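Local coordinates for protein endoglucanase (Ruminococcus champanellensis, PDB 6WQV) that probably hydrolyses internal beta-1,4 linkages of cellulose and related plant cell-wall polysaccharides as a broad-specificity endoglucanase of glycosyl hydrolase family 5, at residues 90-93 against 94-98; 18-21 against 22-25. All blocks are in the same frame, centred on the assembly; numbering follows the deposited sequence.

Contact 1 of 2, residues 90-93 against 94-98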
loop_
_atom_site.group_PDB
_atom_site.type_symbol
_atom_site.label_atom_id
_atom_site.label_comp_id
_atom_site.label_asym_id
_atom_site.label_seq_id
_atom_site.Cartn_x
_atom_site.Cartn_y
_atom_site.Cartn_z
ATOM N N TYR A 90 3.048 -22.600 7.483
ATOM C CA TYR A 90 2.598 -21.589 6.535
ATOM C C TYR A 90 3.688 -21.292 5.507
ATOM O O TYR A 90 4.044 -20.141 5.243
ATOM C CB TYR A 90 2.155 -20.312 7.255
ATOM C CG TYR A 90 0.971 -20.486 8.185
ATOM C CD1 TYR A 90 -0.292 -20.755 7.681
ATOM C CD2 TYR A 90 1.114 -20.379 9.566
ATOM C CE1 TYR A 90 -1.380 -20.913 8.517
ATOM C CE2 TYR A 90 0.025 -20.536 10.414
ATOM C CZ TYR A 90 -1.221 -20.794 9.881
ATOM O OH TYR A 90 -2.310 -20.946 10.713
ATOM N N GLN A 91 4.230 -22.362 4.931
ATOM C CA GLN A 91 5.325 -22.232 3.984
ATOM C C GLN A 91 4.858 -21.530 2.719
ATOM O O GLN A 91 3.867 -21.928 2.099
ATOM C CB GLN A 91 5.848 -23.624 3.640
ATOM C CG GLN A 91 6.889 -23.627 2.561
ATOM C CD GLN A 91 8.184 -23.008 3.016
ATOM O OE1 GLN A 91 8.645 -23.247 4.133
ATOM N NE2 GLN A 91 8.776 -22.191 2.158
ATOM N N ILE A 92 5.595 -20.500 2.316
ATOM C CA ILE A 92 5.292 -19.777 1.087
ATOM C C ILE A 92 5.912 -20.517 -0.092
ATOM O O ILE A 92 7.086 -20.904 -0.058
ATOM C CB ILE A 92 5.792 -18.328 1.176
ATOM C CG1 ILE A 92 5.032 -17.586 2.275
ATOM C CG2 ILE A 92 5.634 -17.631 -0.162
ATOM C CD1 ILE A 92 5.659 -16.272 2.654
ATOM N N ASP A 93 5.112 -20.730 -1.137
ATOM C CA ASP A 93 5.577 -21.378 -2.357
ATOM C C ASP A 93 6.837 -20.707 -2.888
ATOM O O ASP A 93 6.870 -19.493 -3.105
ATOM C CB ASP A 93 4.442 -21.287 -3.383
ATOM C CG ASP A 93 4.748 -21.992 -4.681
ATOM O OD1 ASP A 93 5.062 -23.200 -4.650
ATOM O OD2 ASP A 93 4.637 -21.336 -5.740
ATOM N N GLU A 94 7.878 -21.518 -3.095
ATOM C CA GLU A 94 9.161 -20.981 -3.543
ATOM C C GLU A 94 9.039 -20.248 -4.877
ATOM O O GLU A 94 9.650 -19.189 -5.065
ATOM C CB GLU A 94 10.183 -22.111 -3.652
ATOM C CG GLU A 94 11.580 -21.654 -3.995
ATOM C CD GLU A 94 12.259 -20.931 -2.851
ATOM O OE1 GLU A 94 11.635 -20.775 -1.778
ATOM O OE2 GLU A 94 13.423 -20.520 -3.032
ATOM N N ALA A 95 8.284 -20.809 -5.830
ATOM C CA ALA A 95 8.151 -20.160 -7.130
ATOM C C ALA A 95 7.513 -18.785 -6.992
ATOM O O ALA A 95 7.860 -17.850 -7.726
ATOM C CB ALA A 95 7.329 -21.031 -8.079
ATOM N N TRP A 96 6.573 -18.640 -6.062
ATOM C CA TRP A 96 5.951 -17.342 -5.837
ATOM C C TRP A 96 6.939 -16.368 -5.223
ATOM O O TRP A 96 7.044 -15.220 -5.657
ATOM C CB TRP A 96 4.757 -17.503 -4.912
ATOM C CG TRP A 96 4.019 -16.235 -4.644
ATOM C CD1 TRP A 96 3.902 -15.584 -3.446
ATOM C CD2 TRP A 96 3.267 -15.470 -5.589
ATOM N NE1 TRP A 96 3.128 -14.462 -3.596
ATOM C CE2 TRP A 96 2.727 -14.371 -4.905
ATOM C CE3 TRP A 96 3.003 -15.614 -6.950
ATOM C CZ2 TRP A 96 1.934 -13.419 -5.529
ATOM C CZ3 TRP A 96 2.219 -14.673 -7.572
ATOM C CH2 TRP A 96 1.689 -13.588 -6.863
ATOM N N MET A 97 7.658 -16.807 -4.185
ATOM C CA MET A 97 8.643 -15.929 -3.570
ATOM C C MET A 97 9.664 -15.461 -4.598
ATOM O O MET A 97 10.063 -14.293 -4.590
ATOM C CB MET A 97 9.319 -16.634 -2.394
ATOM C CG MET A 97 10.243 -15.735 -1.586
ATOM S SD MET A 97 9.381 -14.463 -0.629
ATOM C CE MET A 97 8.935 -15.338 0.867
ATOM N N ASN A 98 10.070 -16.356 -5.513
ATOM C CA ASN A 98 11.035 -15.990 -6.546
ATOM C C ASN A 98 10.467 -14.920 -7.468
ATOM O O ASN A 98 11.169 -13.973 -7.841
ATOM C CB ASN A 98 11.439 -17.213 -7.375
ATOM C CG ASN A 98 12.317 -18.189 -6.615
ATOM O OD1 ASN A 98 12.850 -17.873 -5.553
ATOM N ND2 ASN A 98 12.480 -19.385 -7.164
HETATM O O HOH W 1 9.392 -19.236 -0.185
HETATM O O HOH W 2 7.326 -23.643 -5.935
#
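D93 and W96 meet at the start of helix 94-108, where D93 is the N-cap. The helix follows strand 73-76 of the TIM barrel, and residues 90-93 lead into it. The D93 side chain folds back over the first turn, with CG anti to its own N (chi1 -177°). This brings OD2 to 3.3 Å from W96 N, a weak and bent capping bond. OD1 reaches the turn through a water, which donates to it at 2.6 Å. The same water accepts from A95 N at 3.0 Å. The two carboxylate oxygens thus serve two backbone N-H groups, one directly and one through water. The D93 backbone starts the helical pattern: M97 N donates to D93 O at 3.0 Å, nearly straight at 169°. With a leucine at D93, the N-H of W96 would probably lose its capping acceptor and the bridging water its carboxylate anchor.

I92 precedes the cap and packs forward on M97, whose N-H closes the first turn. This N'-to-N4 pair is a hydrophobic staple. The M97 chain bends at chi2 and chi3, and its CE lies 3.8 Å from I92 CD1. The other branch of I92, CG2, comes in near the plane of the W96 ring and stands 4.2 Å from W96 CD1 at its edge. Outside the turn, W96 stacks on H83 and meets W80 at about a right angle. E94 bends at chi2 and forms a salt bridge with R149 through OE2. Its other oxygen, OE1, accepts from a second water at 3.2 Å, and that water also donates to I92 O.

Contact 2 of 2, residues 18-21 against 22-25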
loop_
_atom_site.group_PDB
_atom_site.type_symbol
_atom_site.label_atom_id
_atom_site.label_comp_id
_atom_site.label_asym_id
_atom_site.label_seq_id
_atom_site.Cartn_x
_atom_site.Cartn_y
_atom_site.Cartn_z
ATOM N N GLN A 18 13.394 11.244 7.177
ATOM C CA GLN A 18 14.423 11.462 6.165
ATOM C C GLN A 18 14.157 10.643 4.910
ATOM O O GLN A 18 14.338 11.137 3.790
ATOM C CB GLN A 18 15.802 11.131 6.740
ATOM C CG GLN A 18 16.324 12.172 7.719
ATOM C CD GLN A 18 17.554 11.716 8.496
ATOM O OE1 GLN A 18 17.760 10.525 8.726
ATOM N NE2 GLN A 18 18.374 12.677 8.904
ATOM N N LEU A 19 13.728 9.389 5.070
ATOM C CA LEU A 19 13.425 8.560 3.914
ATOM C C LEU A 19 12.245 9.130 3.143
ATOM O O LEU A 19 12.288 9.227 1.909
ATOM C CB LEU A 19 13.151 7.130 4.378
ATOM C CG LEU A 19 12.955 6.060 3.316
ATOM C CD1 LEU A 19 13.005 4.665 3.919
ATOM C CD2 LEU A 19 11.626 6.253 2.609
ATOM N N LEU A 20 11.192 9.538 3.851
ATOM C CA LEU A 20 10.030 10.112 3.180
ATOM C C LEU A 20 10.392 11.380 2.417
ATOM O O LEU A 20 9.762 11.686 1.395
ATOM C CB LEU A 20 8.908 10.371 4.190
ATOM C CG LEU A 20 8.255 9.101 4.739
ATOM C CD1 LEU A 20 7.433 9.436 5.990
ATOM C CD2 LEU A 20 7.398 8.392 3.705
ATOM N N ASP A 21 11.397 12.128 2.875
ATOM C CA ASP A 21 11.813 13.336 2.170
ATOM C C ASP A 21 12.590 13.032 0.896
ATOM O O ASP A 21 12.776 13.931 0.069
ATOM C CB ASP A 21 12.622 14.254 3.081
ATOM C CG ASP A 21 11.738 15.041 4.033
ATOM O OD1 ASP A 21 10.514 15.141 3.779
ATOM O OD2 ASP A 21 12.267 15.560 5.036
ATOM N N GLU A 22 13.037 11.794 0.717
ATOM C CA GLU A 22 13.639 11.381 -0.544
ATOM C C GLU A 22 12.616 10.876 -1.549
ATOM O O GLU A 22 12.901 10.874 -2.751
ATOM C CB GLU A 22 14.679 10.293 -0.290
ATOM C CG GLU A 22 15.729 10.735 0.693
ATOM C CD GLU A 22 17.050 10.048 0.479
ATOM O OE1 GLU A 22 17.059 8.978 -0.163
ATOM O OE2 GLU A 22 18.079 10.581 0.945
ATOM N N ILE A 23 11.445 10.435 -1.089
ATOM C CA ILE A 23 10.366 10.048 -1.988
ATOM C C ILE A 23 9.788 11.296 -2.646
ATOM O O ILE A 23 9.635 12.344 -2.008
ATOM C CB ILE A 23 9.304 9.263 -1.192
ATOM C CG1 ILE A 23 9.902 7.930 -0.729
ATOM C CG2 ILE A 23 8.052 9.079 -2.008
ATOM C CD1 ILE A 23 8.968 7.031 0.060
ATOM N N THR A 24 9.501 11.201 -3.948
ATOM C CA THR A 24 8.832 12.286 -4.664
ATOM C C THR A 24 7.336 11.978 -4.735
ATOM O O THR A 24 6.536 12.582 -4.014
ATOM C CB THR A 24 9.444 12.483 -6.056
ATOM O OG1 THR A 24 9.465 11.244 -6.770
ATOM C CG2 THR A 24 10.875 13.036 -5.948
ATOM N N ILE A 25 6.972 11.020 -5.583
ATOM C CA ILE A 25 5.600 10.538 -5.748
ATOM C C ILE A 25 5.713 9.070 -6.132
ATOM O O ILE A 25 6.689 8.652 -6.762
ATOM C CB ILE A 25 4.842 11.393 -6.793
ATOM C CG1 ILE A 25 3.376 10.956 -6.901
ATOM C CG2 ILE A 25 5.549 11.326 -8.145
ATOM C CD1 ILE A 25 2.542 11.825 -7.834
HETATM O O HOH W 3 10.630 14.813 -1.800
#
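The backbone tightens as helix 16-22 gives way to the loop before strand 26-29: E22 N donates to L19 O at 2.9 Å, three residues back, while its bond to Q18 O, four back, is weak. The stronger bond is bent, at 143°, and E22 N stands 60° above the L19 carbonyl plane. I23 N is shared in a similar way. It makes weak bonds to L19 O and to L20 O. L19 O therefore receives two N-H groups, one of them weakly held.

I23 carries the apolar part. Its CG1 is anti to the carbonyl carbon (chi1 -67°), which sends CD1 back to the two leucines of the preceding turn. CD1 lies 3.8 Å from L19 CD2, where the two side chains cross at a slant. L20 runs alongside I23, pointing the same way, with its CD2 at 4.2 Å from the same CD1. All three residues are buried. L19 also touches C207 and L20 touches P283.

E22 takes the other course. Its CB and CG pass close to the backbone, with CG 3.4 Å from Q18 O. Beyond CG the chain is extended, and its carboxylate forms a salt bridge with R12 through OE2. A water closes the turn on the backbone side. It donates to D21 O at 3.0 Å and to I23 O at 2.7 Å.

The last carbonyls have further donors: L20 O accepts from R317 NH1 and E22 O from N72 ND2. The chemistry thus divides the turn. Methyl groups fill a buried face, while a water, an amide and a guanidinium group take up carbonyls near the helix C-terminus, where a positive charge is probably favoured.

How the contacts relate
Contact 2 comes first along the chain and closes before contact 1 opens. Their centres are about 31 Å apart and their nearest atoms about 20 Å, so they do not touch. They share the eight-stranded parallel barrel but no helix. The loop of 22-25 leads into the first strand, 26-29, at the end where the chain enters the barrel. Residues 90-98 belong to the connection from strand 73-76 through helix 94-108 to strand 113-117, a beta-alpha-beta crossover. Loops after strands form the active-site side of a TIM barrel. The 90-93 loop belongs to that side, with the W96 side chain about 13 Å from a bound glucose unit, and contact 2 lies at the opposite end.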